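Putative dehydrogenase (Pseudomonas fluorescens, PDB 6UUG) catalyses, as the monooxygenase component MsuC of a two-component flavin-dependent system, the oxidation of methanesulfinate in bacterial sulfur assimilation. Local coordinates at residues Ala63-Gly68 / Asp173-Ile178; Gln126-Gln131 / Trp137-Ala142; Arg272-Ser277 / Gly366-His371; Leu297-Glu302 / Leu361-Gly366. All coordinates share one frame; numbering follows the deposited sequence.

Contact 1. Residues Ala63-Gly68 / Asp173-Ile178; sequences ALRDSG and DSQMLI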
# COMPACT_ATOMS: atom_id res chain seq x y z
N ALA A 63 -33.04 26.61 -3.01
CA ALA A 63 -33.71 25.45 -2.43
C ALA A 63 -33.29 25.24 -0.98
O ALA A 63 -34.10 24.83 -0.14
CB ALA A 63 -33.42 24.20 -3.26
N LEU A 64 -32.02 25.51 -0.66
CA LEU A 64 -31.57 25.49 0.73
C LEU A 64 -32.26 26.59 1.55
O LEU A 64 -32.69 26.34 2.68
CB LEU A 64 -30.05 25.63 0.81
CG LEU A 64 -29.25 24.42 0.32
CD1 LEU A 64 -27.75 24.75 0.33
CD2 LEU A 64 -29.52 23.23 1.20
N ARG A 65 -32.36 27.79 0.99
CA ARG A 65 -33.07 28.88 1.67
C ARG A 65 -34.49 28.47 2.05
O ARG A 65 -34.91 28.63 3.20
CB ARG A 65 -33.10 30.13 0.80
CG ARG A 65 -31.78 30.87 0.73
CD ARG A 65 -31.87 32.08 -0.18
NE ARG A 65 -30.65 32.87 -0.07
CZ ARG A 65 -29.61 32.76 -0.88
NH1 ARG A 65 -29.64 31.93 -1.92
NH2 ARG A 65 -28.54 33.51 -0.67
N ASP A 66 -35.22 27.88 1.10
CA ASP A 66 -36.61 27.51 1.34
C ASP A 66 -36.75 26.31 2.27
O ASP A 66 -37.81 26.14 2.88
CB ASP A 66 -37.30 27.24 0.01
CG ASP A 66 -37.37 28.48 -0.87
OD1 ASP A 66 -37.23 29.60 -0.33
OD2 ASP A 66 -37.56 28.33 -2.10
N SER A 67 -35.71 25.48 2.41
CA SER A 67 -35.80 24.25 3.19
C SER A 67 -35.86 24.49 4.69
O SER A 67 -36.30 23.59 5.43
CB SER A 67 -34.60 23.35 2.90
OG SER A 67 -33.42 23.93 3.44
N GLY A 68 -35.41 25.64 5.16
CA GLY A 68 -35.22 25.87 6.57
C GLY A 68 -33.86 25.46 7.11
O GLY A 68 -33.51 25.85 8.23
N ASP A 173 -23.69 35.28 -3.92
CA ASP A 173 -25.07 34.95 -3.54
C ASP A 173 -25.19 34.74 -2.03
O ASP A 173 -25.96 33.90 -1.56
CB ASP A 173 -25.57 33.73 -4.31
CG ASP A 173 -27.04 33.45 -4.07
OD1 ASP A 173 -27.86 34.39 -4.20
OD2 ASP A 173 -27.37 32.28 -3.74
N SER A 174 -24.43 35.49 -1.25
CA SER A 174 -24.52 35.40 0.20
C SER A 174 -25.08 36.71 0.76
O SER A 174 -25.05 37.75 0.10
CB SER A 174 -23.16 35.09 0.84
OG SER A 174 -22.29 36.21 0.82
N GLN A 175 -25.61 36.61 1.97
CA GLN A 175 -26.13 37.78 2.68
C GLN A 175 -25.14 38.36 3.67
O GLN A 175 -25.09 39.58 3.86
CB GLN A 175 -27.43 37.41 3.41
CG GLN A 175 -28.67 37.35 2.51
CD GLN A 175 -28.56 36.31 1.41
OE1 GLN A 175 -28.52 35.11 1.67
NE2 GLN A 175 -28.52 36.78 0.16
N MET A 176 -24.33 37.51 4.30
CA MET A 176 -23.34 37.94 5.27
C MET A 176 -22.02 37.25 4.96
O MET A 176 -22.00 36.14 4.41
CB MET A 176 -23.78 37.62 6.71
CG MET A 176 -25.00 38.39 7.20
SD MET A 176 -24.66 40.14 7.48
CE MET A 176 -23.45 40.07 8.81
N LEU A 177 -20.93 37.92 5.32
CA LEU A 177 -19.57 37.41 5.15
C LEU A 177 -18.82 37.51 6.46
O LEU A 177 -18.99 38.46 7.24
CB LEU A 177 -18.76 38.19 4.10
CG LEU A 177 -19.20 38.26 2.66
CD1 LEU A 177 -18.25 39.19 1.93
CD2 LEU A 177 -19.17 36.87 2.05
N ILE A 178 -17.96 36.53 6.71
CA ILE A 178 -16.93 36.62 7.73
C ILE A 178 -15.65 37.01 7.00
O ILE A 178 -15.13 36.23 6.20
CB ILE A 178 -16.76 35.30 8.49
CG1 ILE A 178 -18.08 34.87 9.15
CG2 ILE A 178 -15.63 35.42 9.49
CD1 ILE A 178 -18.35 35.55 10.46
O HOH W 1 -31.74 34.78 1.90

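Contact 2. Residues Gln126-Gln131 / Trp137-Ala142; sequences QPWFEQ and WFWGNA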
# COMPACT_ATOMS: atom_id res chain seq x y z
N GLN A 126 -26.47 36.93 19.10
CA GLN A 126 -27.88 36.61 19.26
C GLN A 126 -28.75 37.31 18.22
O GLN A 126 -29.56 36.62 17.57
CB GLN A 126 -28.34 36.91 20.70
CG GLN A 126 -27.74 35.97 21.75
CD GLN A 126 -28.29 36.21 23.14
OE1 GLN A 126 -28.42 35.28 23.94
NE2 GLN A 126 -28.62 37.46 23.45
N PRO A 127 -28.62 38.62 17.97
CA PRO A 127 -29.36 39.21 16.84
C PRO A 127 -29.00 38.60 15.50
O PRO A 127 -29.88 38.41 14.65
CB PRO A 127 -28.97 40.69 16.90
CG PRO A 127 -28.52 40.92 18.29
CD PRO A 127 -27.87 39.64 18.72
N TRP A 128 -27.73 38.28 15.27
CA TRP A 128 -27.35 37.66 14.01
C TRP A 128 -28.05 36.31 13.83
O TRP A 128 -28.50 35.98 12.72
CB TRP A 128 -25.84 37.51 13.92
CG TRP A 128 -25.15 38.79 13.53
CD1 TRP A 128 -25.64 39.77 12.71
CD2 TRP A 128 -23.84 39.22 13.93
NE1 TRP A 128 -24.72 40.78 12.58
CE2 TRP A 128 -23.61 40.47 13.33
CE3 TRP A 128 -22.85 38.67 14.75
CZ2 TRP A 128 -22.43 41.18 13.52
CZ3 TRP A 128 -21.68 39.37 14.94
CH2 TRP A 128 -21.47 40.62 14.33
N PHE A 129 -28.13 35.52 14.90
CA PHE A 129 -28.84 34.24 14.84
C PHE A 129 -30.33 34.44 14.57
O PHE A 129 -30.92 33.75 13.73
CB PHE A 129 -28.67 33.47 16.15
CG PHE A 129 -27.40 32.65 16.24
CD1 PHE A 129 -26.33 32.91 15.39
CD2 PHE A 129 -27.29 31.62 17.16
CE1 PHE A 129 -25.16 32.14 15.47
CE2 PHE A 129 -26.13 30.85 17.26
CZ PHE A 129 -25.06 31.11 16.40
N GLU A 130 -30.95 35.38 15.28
CA GLU A 130 -32.38 35.63 15.08
C GLU A 130 -32.66 36.07 13.65
O GLU A 130 -33.60 35.58 13.02
CB GLU A 130 -32.86 36.68 16.09
CG GLU A 130 -32.72 36.23 17.53
CD GLU A 130 -33.05 37.34 18.52
OE1 GLU A 130 -32.94 38.53 18.14
OE2 GLU A 130 -33.42 37.02 19.67
N GLN A 131 -31.87 37.00 13.11
CA GLN A 131 -32.13 37.47 11.75
C GLN A 131 -31.86 36.38 10.72
O GLN A 131 -32.57 36.28 9.71
CB GLN A 131 -31.30 38.71 11.44
CG GLN A 131 -31.62 39.90 12.33
CD GLN A 131 -30.69 41.06 12.07
OE1 GLN A 131 -31.05 42.01 11.36
NE2 GLN A 131 -29.48 40.99 12.61
N TRP A 137 -30.81 34.01 5.87
CA TRP A 137 -29.55 34.56 5.38
C TRP A 137 -28.54 33.43 5.13
O TRP A 137 -28.37 32.55 5.97
CB TRP A 137 -28.95 35.52 6.40
CG TRP A 137 -29.62 36.85 6.54
CD1 TRP A 137 -30.65 37.35 5.79
CD2 TRP A 137 -29.29 37.84 7.50
NE1 TRP A 137 -30.97 38.62 6.24
CE2 TRP A 137 -30.16 38.94 7.29
CE3 TRP A 137 -28.35 37.92 8.54
CZ2 TRP A 137 -30.10 40.09 8.07
CZ3 TRP A 137 -28.30 39.07 9.31
CH2 TRP A 137 -29.17 40.14 9.07
N PHE A 138 -27.86 33.49 3.98
CA PHE A 138 -26.79 32.56 3.62
C PHE A 138 -25.47 33.25 3.95
O PHE A 138 -25.19 34.34 3.44
CB PHE A 138 -26.88 32.20 2.13
CG PHE A 138 -26.54 30.75 1.80
CD1 PHE A 138 -25.37 30.17 2.26
CD2 PHE A 138 -27.38 30.00 1.00
CE1 PHE A 138 -25.05 28.84 1.93
CE2 PHE A 138 -27.09 28.68 0.66
CZ PHE A 138 -25.91 28.10 1.13
N TRP A 139 -24.66 32.64 4.82
CA TRP A 139 -23.39 33.22 5.25
C TRP A 139 -22.24 32.63 4.44
O TRP A 139 -22.16 31.42 4.26
CB TRP A 139 -23.14 32.93 6.74
CG TRP A 139 -23.98 33.75 7.68
CD1 TRP A 139 -25.34 33.71 7.80
CD2 TRP A 139 -23.52 34.70 8.65
NE1 TRP A 139 -25.75 34.59 8.78
CE2 TRP A 139 -24.65 35.21 9.31
CE3 TRP A 139 -22.25 35.18 9.01
CZ2 TRP A 139 -24.56 36.17 10.32
CZ3 TRP A 139 -22.15 36.13 10.01
CH2 TRP A 139 -23.30 36.62 10.65
N GLY A 140 -21.34 33.50 3.97
CA GLY A 140 -20.21 33.10 3.16
C GLY A 140 -18.88 33.39 3.84
O GLY A 140 -18.82 34.03 4.90
N ASN A 141 -17.81 32.90 3.23
CA ASN A 141 -16.48 32.93 3.82
C ASN A 141 -15.59 33.93 3.08
O ASN A 141 -15.52 33.91 1.85
CB ASN A 141 -15.81 31.56 3.77
CG ASN A 141 -14.36 31.61 4.21
OD1 ASN A 141 -14.07 31.95 5.35
ND2 ASN A 141 -13.45 31.27 3.30
N ALA A 142 -14.90 34.77 3.85
CA ALA A 142 -13.84 35.64 3.35
C ALA A 142 -12.71 35.70 4.36
O ALA A 142 -12.05 36.73 4.50
CB ALA A 142 -14.37 37.05 3.04

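Contact 3. Residues Arg272-Ser277 / Gly366-His371; sequences RQYTLS and GARSTH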
# COMPACT_ATOMS: atom_id res chain seq x y z
N ARG A 272 -21.56 0.84 -7.13
CA ARG A 272 -22.48 -0.28 -6.91
C ARG A 272 -23.53 -0.34 -8.01
O ARG A 272 -23.75 -1.39 -8.62
CB ARG A 272 -23.18 -0.13 -5.56
CG ARG A 272 -22.56 -0.82 -4.38
CD ARG A 272 -23.58 -0.85 -3.23
NE ARG A 272 -24.52 -1.97 -3.35
CZ ARG A 272 -25.82 -1.85 -3.58
NH1 ARG A 272 -26.39 -0.66 -3.69
NH2 ARG A 272 -26.57 -2.95 -3.68
N GLN A 273 -24.23 0.77 -8.23
CA GLN A 273 -25.30 0.77 -9.22
C GLN A 273 -24.74 0.42 -10.59
O GLN A 273 -25.35 -0.36 -11.33
CB GLN A 273 -26.01 2.13 -9.24
CG GLN A 273 -26.75 2.47 -7.96
CD GLN A 273 -27.85 1.47 -7.65
OE1 GLN A 273 -28.51 0.96 -8.55
NE2 GLN A 273 -28.05 1.18 -6.36
N TYR A 274 -23.56 0.95 -10.93
CA TYR A 274 -23.00 0.71 -12.25
C TYR A 274 -22.55 -0.74 -12.39
O TYR A 274 -22.83 -1.38 -13.41
CB TYR A 274 -21.84 1.68 -12.51
CG TYR A 274 -21.49 1.78 -13.97
CD1 TYR A 274 -20.65 0.86 -14.57
CD2 TYR A 274 -22.03 2.79 -14.77
CE1 TYR A 274 -20.33 0.93 -15.91
CE2 TYR A 274 -21.71 2.88 -16.12
CZ TYR A 274 -20.86 1.94 -16.68
OH TYR A 274 -20.53 2.00 -18.02
N THR A 275 -21.87 -1.29 -11.37
CA THR A 275 -21.44 -2.68 -11.40
C THR A 275 -22.61 -3.62 -11.63
O THR A 275 -22.51 -4.57 -12.42
CB THR A 275 -20.73 -3.03 -10.08
OG1 THR A 275 -19.53 -2.24 -9.98
CG2 THR A 275 -20.34 -4.52 -10.05
N LEU A 276 -23.73 -3.36 -10.95
CA LEU A 276 -24.90 -4.23 -11.02
C LEU A 276 -25.74 -4.01 -12.27
O LEU A 276 -26.52 -4.91 -12.64
CB LEU A 276 -25.76 -4.04 -9.78
CG LEU A 276 -25.09 -4.39 -8.46
CD1 LEU A 276 -25.98 -4.03 -7.27
CD2 LEU A 276 -24.72 -5.87 -8.45
N SER A 277 -25.62 -2.86 -12.94
CA SER A 277 -26.51 -2.48 -14.03
C SER A 277 -25.86 -2.52 -15.40
O SER A 277 -26.53 -2.89 -16.37
CB SER A 277 -27.05 -1.05 -13.80
OG SER A 277 -27.71 -0.95 -12.55
N GLY A 366 -15.45 -0.45 -14.77
CA GLY A 366 -14.94 -0.92 -16.05
C GLY A 366 -14.78 0.18 -17.09
O GLY A 366 -15.02 1.37 -16.86
N ALA A 367 -14.39 -0.27 -18.29
CA ALA A 367 -13.90 0.64 -19.33
C ALA A 367 -14.99 1.57 -19.85
O ALA A 367 -14.68 2.68 -20.31
CB ALA A 367 -13.30 -0.16 -20.49
N ARG A 368 -16.25 1.15 -19.82
CA ARG A 368 -17.31 2.02 -20.31
C ARG A 368 -17.75 3.08 -19.30
O ARG A 368 -18.47 4.01 -19.67
CB ARG A 368 -18.51 1.16 -20.75
CG ARG A 368 -18.26 0.40 -22.06
CD ARG A 368 -19.11 -0.87 -22.19
NE ARG A 368 -20.54 -0.61 -22.10
CZ ARG A 368 -21.30 -0.87 -21.04
NH1 ARG A 368 -20.76 -1.42 -19.95
NH2 ARG A 368 -22.59 -0.60 -21.05
N SER A 369 -17.30 2.98 -18.05
CA SER A 369 -17.75 3.90 -17.00
C SER A 369 -17.02 5.23 -17.02
O SER A 369 -17.36 6.12 -16.23
CB SER A 369 -17.59 3.25 -15.62
OG SER A 369 -16.23 3.04 -15.28
N THR A 370 -16.02 5.39 -17.89
CA THR A 370 -15.29 6.64 -18.05
C THR A 370 -15.95 7.59 -19.05
O THR A 370 -15.40 8.65 -19.34
CB THR A 370 -13.85 6.36 -18.48
OG1 THR A 370 -13.85 5.57 -19.68
CG2 THR A 370 -13.11 5.61 -17.38
N HIS A 371 -17.12 7.22 -19.58
CA HIS A 371 -17.86 8.11 -20.46
C HIS A 371 -18.04 9.48 -19.82
O HIS A 371 -18.39 9.58 -18.64
CB HIS A 371 -19.23 7.50 -20.79
CG HIS A 371 -19.89 8.10 -22.00
ND1 HIS A 371 -20.07 9.45 -22.15
CD2 HIS A 371 -20.41 7.52 -23.10
CE1 HIS A 371 -20.68 9.69 -23.30
NE2 HIS A 371 -20.89 8.53 -23.90

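Contact 4. Residues Leu297-Glu302 / Leu361-Gly366; sequences LAHYGE and LFEVTG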
# COMPACT_ATOMS: atom_id res chain seq x y z
N LEU A 297 -15.67 -8.99 -6.13
CA LEU A 297 -16.15 -9.08 -4.75
C LEU A 297 -15.06 -8.70 -3.75
O LEU A 297 -15.35 -8.05 -2.74
CB LEU A 297 -16.68 -10.47 -4.46
CG LEU A 297 -17.99 -10.77 -5.17
CD1 LEU A 297 -18.28 -12.25 -5.01
CD2 LEU A 297 -19.12 -9.93 -4.61
N ALA A 298 -13.81 -9.09 -4.01
CA ALA A 298 -12.75 -8.73 -3.07
C ALA A 298 -12.55 -7.22 -3.03
O ALA A 298 -12.35 -6.65 -1.95
CB ALA A 298 -11.46 -9.47 -3.43
N HIS A 299 -12.62 -6.56 -4.19
CA HIS A 299 -12.58 -5.09 -4.22
C HIS A 299 -13.68 -4.50 -3.36
O HIS A 299 -13.43 -3.57 -2.58
CB HIS A 299 -12.73 -4.55 -5.64
CG HIS A 299 -11.48 -4.60 -6.45
ND1 HIS A 299 -10.32 -3.96 -6.06
CD2 HIS A 299 -11.20 -5.22 -7.62
CE1 HIS A 299 -9.39 -4.16 -6.97
NE2 HIS A 299 -9.89 -4.92 -7.93
N TYR A 300 -14.92 -4.98 -3.53
CA TYR A 300 -16.01 -4.43 -2.73
C TYR A 300 -15.82 -4.70 -1.24
O TYR A 300 -16.20 -3.86 -0.42
CB TYR A 300 -17.35 -4.97 -3.23
CG TYR A 300 -17.90 -4.08 -4.34
CD1 TYR A 300 -18.55 -2.90 -4.03
CD2 TYR A 300 -17.70 -4.40 -5.69
CE1 TYR A 300 -19.01 -2.06 -5.02
CE2 TYR A 300 -18.19 -3.56 -6.70
CZ TYR A 300 -18.84 -2.40 -6.35
OH TYR A 300 -19.31 -1.55 -7.33
N GLY A 301 -15.24 -5.86 -0.89
CA GLY A 301 -14.93 -6.12 0.51
C GLY A 301 -13.90 -5.15 1.07
O GLY A 301 -14.01 -4.70 2.21
N GLU A 302 -12.89 -4.82 0.27
CA GLU A 302 -11.93 -3.80 0.70
C GLU A 302 -12.58 -2.42 0.81
O GLU A 302 -12.31 -1.69 1.77
CB GLU A 302 -10.73 -3.79 -0.25
CG GLU A 302 -9.91 -5.07 -0.10
CD GLU A 302 -8.66 -5.11 -0.94
OE1 GLU A 302 -8.65 -4.55 -2.05
OE2 GLU A 302 -7.68 -5.74 -0.49
N LEU A 361 -12.54 2.33 -7.55
CA LEU A 361 -13.87 1.91 -8.00
C LEU A 361 -13.91 1.71 -9.51
O LEU A 361 -14.73 0.92 -9.99
CB LEU A 361 -14.95 2.92 -7.57
CG LEU A 361 -14.97 4.31 -8.22
CD1 LEU A 361 -15.72 4.32 -9.57
CD2 LEU A 361 -15.60 5.33 -7.27
N PHE A 362 -13.03 2.37 -10.26
CA PHE A 362 -13.07 2.17 -11.70
C PHE A 362 -12.70 0.75 -12.09
O PHE A 362 -13.10 0.30 -13.18
CB PHE A 362 -12.16 3.18 -12.40
CG PHE A 362 -12.74 4.57 -12.47
CD1 PHE A 362 -13.58 4.94 -13.52
CD2 PHE A 362 -12.46 5.51 -11.47
CE1 PHE A 362 -14.12 6.23 -13.59
CE2 PHE A 362 -13.00 6.81 -11.54
CZ PHE A 362 -13.84 7.17 -12.59
N GLU A 363 -11.98 0.01 -11.25
CA GLU A 363 -11.66 -1.38 -11.57
C GLU A 363 -12.86 -2.31 -11.46
O GLU A 363 -12.80 -3.44 -11.98
CB GLU A 363 -10.55 -1.91 -10.66
CG GLU A 363 -9.20 -1.26 -10.91
CD GLU A 363 -8.06 -2.06 -10.31
OE1 GLU A 363 -7.08 -1.43 -9.86
OE2 GLU A 363 -8.15 -3.31 -10.29
N VAL A 364 -13.93 -1.90 -10.80
CA VAL A 364 -15.15 -2.71 -10.75
C VAL A 364 -16.29 -2.12 -11.55
O VAL A 364 -17.32 -2.80 -11.70
CB VAL A 364 -15.62 -2.98 -9.30
CG1 VAL A 364 -14.53 -3.71 -8.51
CG2 VAL A 364 -16.05 -1.69 -8.64
N THR A 365 -16.16 -0.90 -12.07
CA THR A 365 -17.15 -0.37 -12.99
C THR A 365 -16.74 -0.59 -14.45
O THR A 365 -17.59 -0.89 -15.29
CB THR A 365 -17.43 1.11 -12.71
OG1 THR A 365 -16.23 1.89 -12.86
CG2 THR A 365 -17.97 1.29 -11.31
N GLY A 366 -15.45 -0.45 -14.77
CA GLY A 366 -14.94 -0.92 -16.05
C GLY A 366 -14.78 0.18 -17.09
O GLY A 366 -15.02 1.37 -16.86

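Contact 1. Residues Ala63-Gly68 / Asp173-Ile178
Arg-65, near the C-terminal end of helix 58-67, has to bridge a wide gap to Asp-173 and Gln-175, since the closest CA atoms, those of Arg-65 and Ser-174, are 10.9 Å apart. The arginine chain runs extended from CG to NE, and its guanidinium arrives edge-on, with the acceptors close to its plane. Two nitrogens grip Asp-173 end-on at two different atoms. NH1 of Arg-65 forms a salt bridge to OD2 of Asp-173 (2.9 Å), reached on the syn side but somewhat above the carboxylate plane. NH2 of Arg-65 bonds to the backbone O of Asp-173 at 2.8 Å, standing above that carbonyl plane. NH2 of Arg-65 also meets OE1 of Gln-175 at 2.8 Å, almost straight (171°) and on a lone pair of the amide oxygen. A water takes the NE proton of Arg-65 at 3.0 Å. The carboxylate is shared: Arg-61 binds OD2 and Lys-58 binds OD1, while Asp-62 pairs with NH1 of Arg-65. Gln-175 OE1 also accepts from Phe-138 N. The network joins this helix of the acyl-CoA dehydrogenase N-terminal domain to the loop leading into strand 176-183. Three basic residues converging on Asp-173 would probably favour its charged form.

Contact 2. Residues Gln126-Gln131 / Trp137-Ala142
Trp-128 turns one indole face toward Trp-139, whose benzene edge comes in from the strand side in a T-shaped pair: the planes stand at 80°, and the Trp-128 five-membered and Trp-139 six-membered ring centroids are 5.6 Å apart. The leading atoms are CH2 and CZ2 of Trp-139, CH2 lying 4.1 Å from CG of Trp-128. A second aromatic approach is looser, with CZ3 of Trp-137 meeting CD1 of Trp-128 at 4.4 Å. Trp-137 in turn offers a face to Gln-131. CB of Gln-131 makes a CH-pi contact 3.8 Å from the centroid of the Trp-137 six-membered ring, 23° off its normal. Beyond CG the glutamine chain is extended (chi2 175°), which carries its amide along the rim, where CD comes 3.5 Å from CH2 of Trp-137; amide and indole planes are well inclined to each other. NE2 of Gln-131 reaches back to the O of Pro-127 in a weak bond of 3.3 Å. All three tryptophans also touch Met-176 of strand 176-183. The two segments thus meet by aromatic and dispersive contact without hydrogen bonds; just past Gln-131, the Trp-139 NE1 to Thr-132 OG1 bond adds a polar tie between helix 122-135 and edge strand 139-142.

Contact 3. Residues Arg272-Ser277 / Gly366-His371
The Tyr-274 ring presents one face to Ser-369 and sets its hydroxyl over a face of the Arg-368 guanidinium. On the ring, CB of Ser-369 makes a CH-pi contact, 3.9 Å from the centroid and 23° off the normal, displaced toward the CE1 side, where CB lies 3.6 Å from CE1 of Tyr-274. The OH of Tyr-274 runs on past this serine to Arg-368, coming 3.5 Å from its CB and 3.9 Å from its NH1 near the guanidinium rim. What sends the ring across to the loop is its first torsion, with CG opposite the backbone N (chi1 -162°). The Ser-369 hydroxyl is turned away to Thr-365 OG1 and Gly-366 O, which is consistent with CB being left against the ring. OG of Ser-369 donates to the O of Gly-366 at 2.6 Å, in the carbonyl plane, and that oxygen also receives the N of Ser-369 at 3.0 Å. Replacing Tyr-274 with alanine would probably leave the Ser-369 methylene without its aromatic cover and open a gap between helix and loop. NH1 of Arg-368 is bonded to the O of Glu-278, just after helix 247-277. Within the acyl-CoA dehydrogenase C-terminal domain, the loop therefore leans on the end of that helix, after the short helix 362-365, whose Thr-365 also touches the Tyr-274 ring; Thr-370 binds Asn-210 of the second subunit.

Contact 4. Residues Leu297-Glu302 / Leu361-Gly366
Val-364 meets His-299 and Tyr-300 in a buried helix-helix packing contact that sets the short helix 362-365 against the long helix 294-327; the nearest CA atoms, of His-299 and Val-364, are 7.4 Å apart. The two valine methyls divide the work. CG1 of Val-364 lies alongside the histidine, 3.5 Å from CB of His-299 and 3.8 Å from its ring atom CD2. CG2 of Val-364, held between the backbone N and the carbonyl carbon (chi1 -59°, measured to CG1), presses obliquely on the tyrosine, 3.4 Å from CE2 and 3.5 Å from OH of Tyr-300. Touching Val-296 and Phe-303 too, Val-364 sits like a single knob in the hole between Val-296, His-299, Tyr-300 and Phe-303 (i, i+3, i+4, i+7). Both helices belong to the helical C-terminal domain of the acyl-CoA dehydrogenase fold. The phenol end is placed by its polar partner, the OG1 of Thr-275 on helix 247-277. Glu-363, one residue earlier, reaches across the imidazole with its carboxylate at 74° to the ring, and its OE2 lies 3.3 Å from NE2 of His-299. NE2 is hydrogen-bonded to OD2 of Asp-393 of the second subunit, while ND1 is bonded to Arg-360. With a leucine in place of His-299, Asp-393 of the second subunit would probably lose its imidazole partner, and Arg-360 would keep Glu-302 but lose ND1. The O of Leu-361 receives both Val-364 N, at 3.0 Å, and Thr-365 N, at 3.1 Å, before Gly-366 leaves the helix with positive phi.

From the N terminus, residues 63-68 on helix 58-67 open the loop that contact 1 closes at 173-178. Contact 2, which closes a short loop between helix 122-135 and strand 139-142, is nested inside it. The two touch, with centres about 9 Å apart, and meet on one sheet, where strands 139-142 and 176-183 are neighbours: Gln-175 N lies 2.7 Å from Phe-138 O. Contacts 3 and 4 follow in series, contact 4 nested inside contact 3 and Gly-366 shared. These tie helix 247-277 to the loop 366-371 and helix 294-327 to helix 362-365, and both reach the second subunit. Contacts 2 and 4 lie on opposite sides of the chain's centre, their own centres about 43 Å apart.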